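N-alpha-acetyltransferase 35, NatC auxiliary subunit (Saccharomyces cerevisiae, PDB 6YGA) serves as the auxiliary subunit of the NatC N-terminal acetyltransferase, which acetylates the N-terminal methionine of the L-A virus Gag protein. Local coordinates at residues 551-562 / 721-729. Sequence-based numbering, arbitrary orientation.
Sequences LCLIEVFQFAIL and YFPIQTLRI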
loop_
_atom_site.group_PDB
_atom_site.type_symbol
_atom_site.label_atom_id
_atom_site.label_comp_id
_atom_site.label_asym_id
_atom_site.label_seq_id
_atom_site.Cartn_x
_atom_site.Cartn_y
_atom_site.Cartn_z
ATOM N N LEU B 551 3.663 -9.492 27.346
ATOM C CA LEU B 551 4.359 -8.366 26.727
ATOM C C LEU B 551 3.528 -7.090 26.799
ATOM O O LEU B 551 4.060 -6.015 27.100
ATOM C CB LEU B 551 4.719 -8.698 25.280
ATOM C CG LEU B 551 5.843 -9.723 25.110
ATOM C CD1 LEU B 551 6.068 -10.023 23.641
ATOM C CD2 LEU B 551 7.123 -9.220 25.759
ATOM N N CYS B 552 2.222 -7.189 26.530
ATOM C CA CYS B 552 1.341 -6.032 26.670
ATOM C C CYS B 552 1.360 -5.495 28.094
ATOM O O CYS B 552 1.432 -4.279 28.307
ATOM C CB CYS B 552 -0.085 -6.405 26.268
ATOM S SG CYS B 552 -0.265 -6.931 24.559
ATOM N N LEU B 553 1.285 -6.388 29.082
ATOM C CA LEU B 553 1.329 -5.955 30.474
ATOM C C LEU B 553 2.645 -5.258 30.779
ATOM O O LEU B 553 2.671 -4.217 31.445
ATOM C CB LEU B 553 1.119 -7.152 31.402
ATOM C CG LEU B 553 0.827 -6.855 32.873
ATOM C CD1 LEU B 553 -0.272 -5.812 32.990
ATOM C CD2 LEU B 553 0.427 -8.133 33.602
ATOM N N ILE B 554 3.754 -5.821 30.295
ATOM C CA ILE B 554 5.056 -5.191 30.484
ATOM C C ILE B 554 5.049 -3.777 29.919
ATOM O O ILE B 554 5.573 -2.843 30.535
ATOM C CB ILE B 554 6.156 -6.058 29.849
ATOM C CG1 ILE B 554 6.394 -7.299 30.712
ATOM C CG2 ILE B 554 7.439 -5.258 29.653
ATOM C CD1 ILE B 554 7.234 -8.351 30.047
ATOM N N GLU B 555 4.429 -3.593 28.751
ATOM C CA GLU B 555 4.321 -2.257 28.172
ATOM C C GLU B 555 3.447 -1.348 29.029
ATOM O O GLU B 555 3.773 -0.170 29.223
ATOM C CB GLU B 555 3.770 -2.357 26.751
ATOM C CG GLU B 555 4.672 -3.111 25.778
ATOM C CD GLU B 555 5.730 -2.224 25.140
ATOM O OE1 GLU B 555 6.136 -1.216 25.759
ATOM O OE2 GLU B 555 6.151 -2.532 24.007
ATOM N N VAL B 556 2.338 -1.876 29.554
ATOM C CA VAL B 556 1.446 -1.078 30.394
ATOM C C VAL B 556 2.167 -0.622 31.661
ATOM O O VAL B 556 2.080 0.546 32.058
ATOM C CB VAL B 556 0.165 -1.869 30.718
ATOM C CG1 VAL B 556 -0.645 -1.176 31.807
ATOM C CG2 VAL B 556 -0.682 -2.043 29.462
ATOM N N PHE B 557 2.898 -1.533 32.309
ATOM C CA PHE B 557 3.676 -1.148 33.485
ATOM C C PHE B 557 4.712 -0.082 33.141
ATOM O O PHE B 557 4.897 0.881 33.895
ATOM C CB PHE B 557 4.359 -2.372 34.096
ATOM C CG PHE B 557 3.529 -3.080 35.126
ATOM C CD1 PHE B 557 3.314 -2.512 36.370
ATOM C CD2 PHE B 557 2.974 -4.319 34.854
ATOM C CE1 PHE B 557 2.554 -3.163 37.325
ATOM C CE2 PHE B 557 2.214 -4.976 35.804
ATOM C CZ PHE B 557 2.004 -4.397 37.040
ATOM N N GLN B 558 5.399 -0.240 32.008
ATOM C CA GLN B 558 6.391 0.746 31.591
ATOM C C GLN B 558 5.756 2.120 31.420
ATOM O O GLN B 558 6.308 3.133 31.865
ATOM C CB GLN B 558 7.055 0.294 30.292
ATOM C CG GLN B 558 8.181 1.191 29.826
ATOM C CD GLN B 558 9.374 1.145 30.757
ATOM O OE1 GLN B 558 10.281 0.332 30.579
ATOM N NE2 GLN B 558 9.379 2.020 31.758
ATOM N N PHE B 559 4.590 2.171 30.770
ATOM C CA PHE B 559 3.882 3.435 30.600
ATOM C C PHE B 559 3.520 4.043 31.950
ATOM O O PHE B 559 3.694 5.246 32.168
ATOM C CB PHE B 559 2.628 3.215 29.750
ATOM C CG PHE B 559 1.890 4.480 29.393
ATOM C CD1 PHE B 559 0.983 5.046 30.277
ATOM C CD2 PHE B 559 2.086 5.090 28.161
ATOM C CE1 PHE B 559 0.296 6.200 29.946
ATOM C CE2 PHE B 559 1.399 6.242 27.824
ATOM C CZ PHE B 559 0.504 6.800 28.719
ATOM N N ALA B 560 3.017 3.215 32.873
ATOM C CA ALA B 560 2.580 3.706 34.178
ATOM C C ALA B 560 3.746 4.247 34.998
ATOM O O ALA B 560 3.578 5.199 35.770
ATOM C CB ALA B 560 1.863 2.591 34.936
ATOM N N ILE B 561 4.932 3.652 34.847
ATOM C CA ILE B 561 6.125 4.196 35.488
ATOM C C ILE B 561 6.462 5.562 34.905
ATOM O O ILE B 561 6.766 6.508 35.641
ATOM C CB ILE B 561 7.296 3.204 35.352
ATOM C CG1 ILE B 561 7.053 1.966 36.224
ATOM C CG2 ILE B 561 8.619 3.871 35.708
ATOM C CD1 ILE B 561 8.024 0.833 35.967
ATOM N N LEU B 562 6.392 5.697 33.578
ATOM C CA LEU B 562 6.677 6.984 32.952
ATOM C C LEU B 562 5.691 8.051 33.412
ATOM O O LEU B 562 6.082 9.185 33.712
ATOM C CB LEU B 562 6.657 6.850 31.428
ATOM C CG LEU B 562 7.788 6.007 30.835
ATOM C CD1 LEU B 562 7.548 5.715 29.365
ATOM C CD2 LEU B 562 9.124 6.704 31.033
ATOM N N TYR B 721 5.896 -5.158 16.830
ATOM C CA TYR B 721 4.564 -5.048 17.412
ATOM C C TYR B 721 4.624 -4.501 18.831
ATOM O O TYR B 721 3.607 -4.021 19.345
ATOM C CB TYR B 721 3.851 -6.402 17.416
ATOM C CG TYR B 721 3.257 -6.830 16.091
ATOM C CD1 TYR B 721 3.630 -6.220 14.899
ATOM C CD2 TYR B 721 2.312 -7.846 16.036
ATOM C CE1 TYR B 721 3.084 -6.621 13.690
ATOM C CE2 TYR B 721 1.759 -8.248 14.836
ATOM C CZ TYR B 721 2.148 -7.634 13.668
ATOM O OH TYR B 721 1.597 -8.037 12.475
ATOM N N PHE B 722 5.791 -4.565 19.470
ATOM C CA PHE B 722 5.989 -4.084 20.836
ATOM C C PHE B 722 7.190 -3.146 20.834
ATOM O O PHE B 722 8.308 -3.549 21.182
ATOM C CB PHE B 722 6.199 -5.247 21.808
ATOM C CG PHE B 722 5.142 -6.315 21.720
ATOM C CD1 PHE B 722 5.308 -7.401 20.876
ATOM C CD2 PHE B 722 3.987 -6.238 22.485
ATOM C CE1 PHE B 722 4.342 -8.390 20.791
ATOM C CE2 PHE B 722 3.018 -7.226 22.407
ATOM C CZ PHE B 722 3.195 -8.303 21.556
ATOM N N PRO B 723 7.001 -1.889 20.435
ATOM C CA PRO B 723 8.125 -0.949 20.420
ATOM C C PRO B 723 8.598 -0.624 21.828
ATOM O O PRO B 723 7.905 -0.854 22.820
ATOM C CB PRO B 723 7.547 0.291 19.729
ATOM C CG PRO B 723 6.085 0.206 19.978
ATOM C CD PRO B 723 5.750 -1.260 19.976
ATOM N N ILE B 724 9.806 -0.077 21.902
ATOM C CA ILE B 724 10.423 0.281 23.173
ATOM C C ILE B 724 10.079 1.732 23.486
ATOM O O ILE B 724 10.393 2.636 22.703
ATOM C CB ILE B 724 11.944 0.074 23.127
ATOM C CG1 ILE B 724 12.286 -1.321 22.596
ATOM C CG2 ILE B 724 12.554 0.287 24.502
ATOM C CD1 ILE B 724 11.820 -2.448 23.480
ATOM N N GLN B 725 9.435 1.959 24.628
ATOM C CA GLN B 725 9.077 3.309 25.064
ATOM C C GLN B 725 10.330 3.970 25.624
ATOM O O GLN B 725 10.732 3.704 26.760
ATOM C CB GLN B 725 7.951 3.260 26.090
ATOM C CG GLN B 725 6.681 2.593 25.572
ATOM C CD GLN B 725 5.581 2.511 26.615
ATOM O OE1 GLN B 725 5.120 3.529 27.133
ATOM N NE2 GLN B 725 5.152 1.293 26.924
ATOM N N THR B 726 10.942 4.847 24.828
ATOM C CA THR B 726 12.281 5.361 25.080
ATOM C C THR B 726 12.242 6.832 25.476
ATOM O O THR B 726 11.533 7.634 24.862
ATOM C CB THR B 726 13.161 5.184 23.837
ATOM O OG1 THR B 726 13.052 3.833 23.369
ATOM C CG2 THR B 726 14.621 5.495 24.149
ATOM N N LEU B 727 13.007 7.177 26.510
ATOM C CA LEU B 727 13.207 8.569 26.885
ATOM C C LEU B 727 14.170 9.223 25.911
ATOM O O LEU B 727 15.104 8.585 25.427
ATOM C CB LEU B 727 13.772 8.676 28.301
ATOM C CG LEU B 727 12.784 8.402 29.426
ATOM C CD1 LEU B 727 13.436 8.611 30.778
ATOM C CD2 LEU B 727 11.585 9.306 29.253
ATOM N N ARG B 728 13.943 10.502 25.628
ATOM C CA ARG B 728 14.861 11.258 24.790
ATOM C C ARG B 728 14.802 12.722 25.196
ATOM O O ARG B 728 13.721 13.259 25.455
ATOM C CB ARG B 728 14.545 11.084 23.299
ATOM C CG ARG B 728 15.460 10.074 22.619
ATOM C CD ARG B 728 14.953 9.621 21.264
ATOM N NE ARG B 728 15.592 8.369 20.865
ATOM C CZ ARG B 728 15.303 7.694 19.756
ATOM N NH1 ARG B 728 14.380 8.149 18.918
ATOM N NH2 ARG B 728 15.938 6.562 19.486
ATOM N N ILE B 729 15.974 13.352 25.273
ATOM C CA ILE B 729 16.048 14.753 25.664
ATOM C C ILE B 729 15.428 15.619 24.577
ATOM O O ILE B 729 15.664 15.411 23.378
ATOM C CB ILE B 729 17.508 15.155 25.940
ATOM C CG1 ILE B 729 18.061 14.367 27.131
ATOM C CG2 ILE B 729 17.619 16.653 26.182
ATOM C CD1 ILE B 729 19.440 14.807 27.565
HETATM O O HOH W 1 8.616 0.007 26.610
#
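The C-terminal strand 724-729, paired antiparallel with strand 708-713, and the loop leading into it pack along the end of the long helix 511-564, with Gln725 reaching across to Glu555. Gln725 runs extended beyond CG (chi2 178°) and brings its amide to the helix surface, where NE2 donates twice. The bond from Gln725 NE2 to Glu555 OE1 (2.9 Å) is nearly straight at 171° and lies in the amide plane, but meets OE1 on its anti side, 33° out of the plane of the carboxyl group. The other, more bent, runs from Gln725 NE2 to Glu555 O (3.1 Å). That carbonyl also keeps its helical bond from Phe559 N, the two donors arriving from opposite faces. The amide OE1 of Gln725 rests at the edge of the Phe559 ring, 3.6 Å from CD2. In the loop before the strand, Phe722 takes CD1 of Leu551 over one face, 3.9 Å from the ring centroid, and Cys552 SG at its edge. Glu555 OE2 lies 2.7 Å from Pro723 O, consistent with a proton on the buried acid. Gln725 NE2 is thus gripped by both backbone and side chain of Glu555, and a water donating to Glu555 OE1 and accepting from Gln725 N adds a second link.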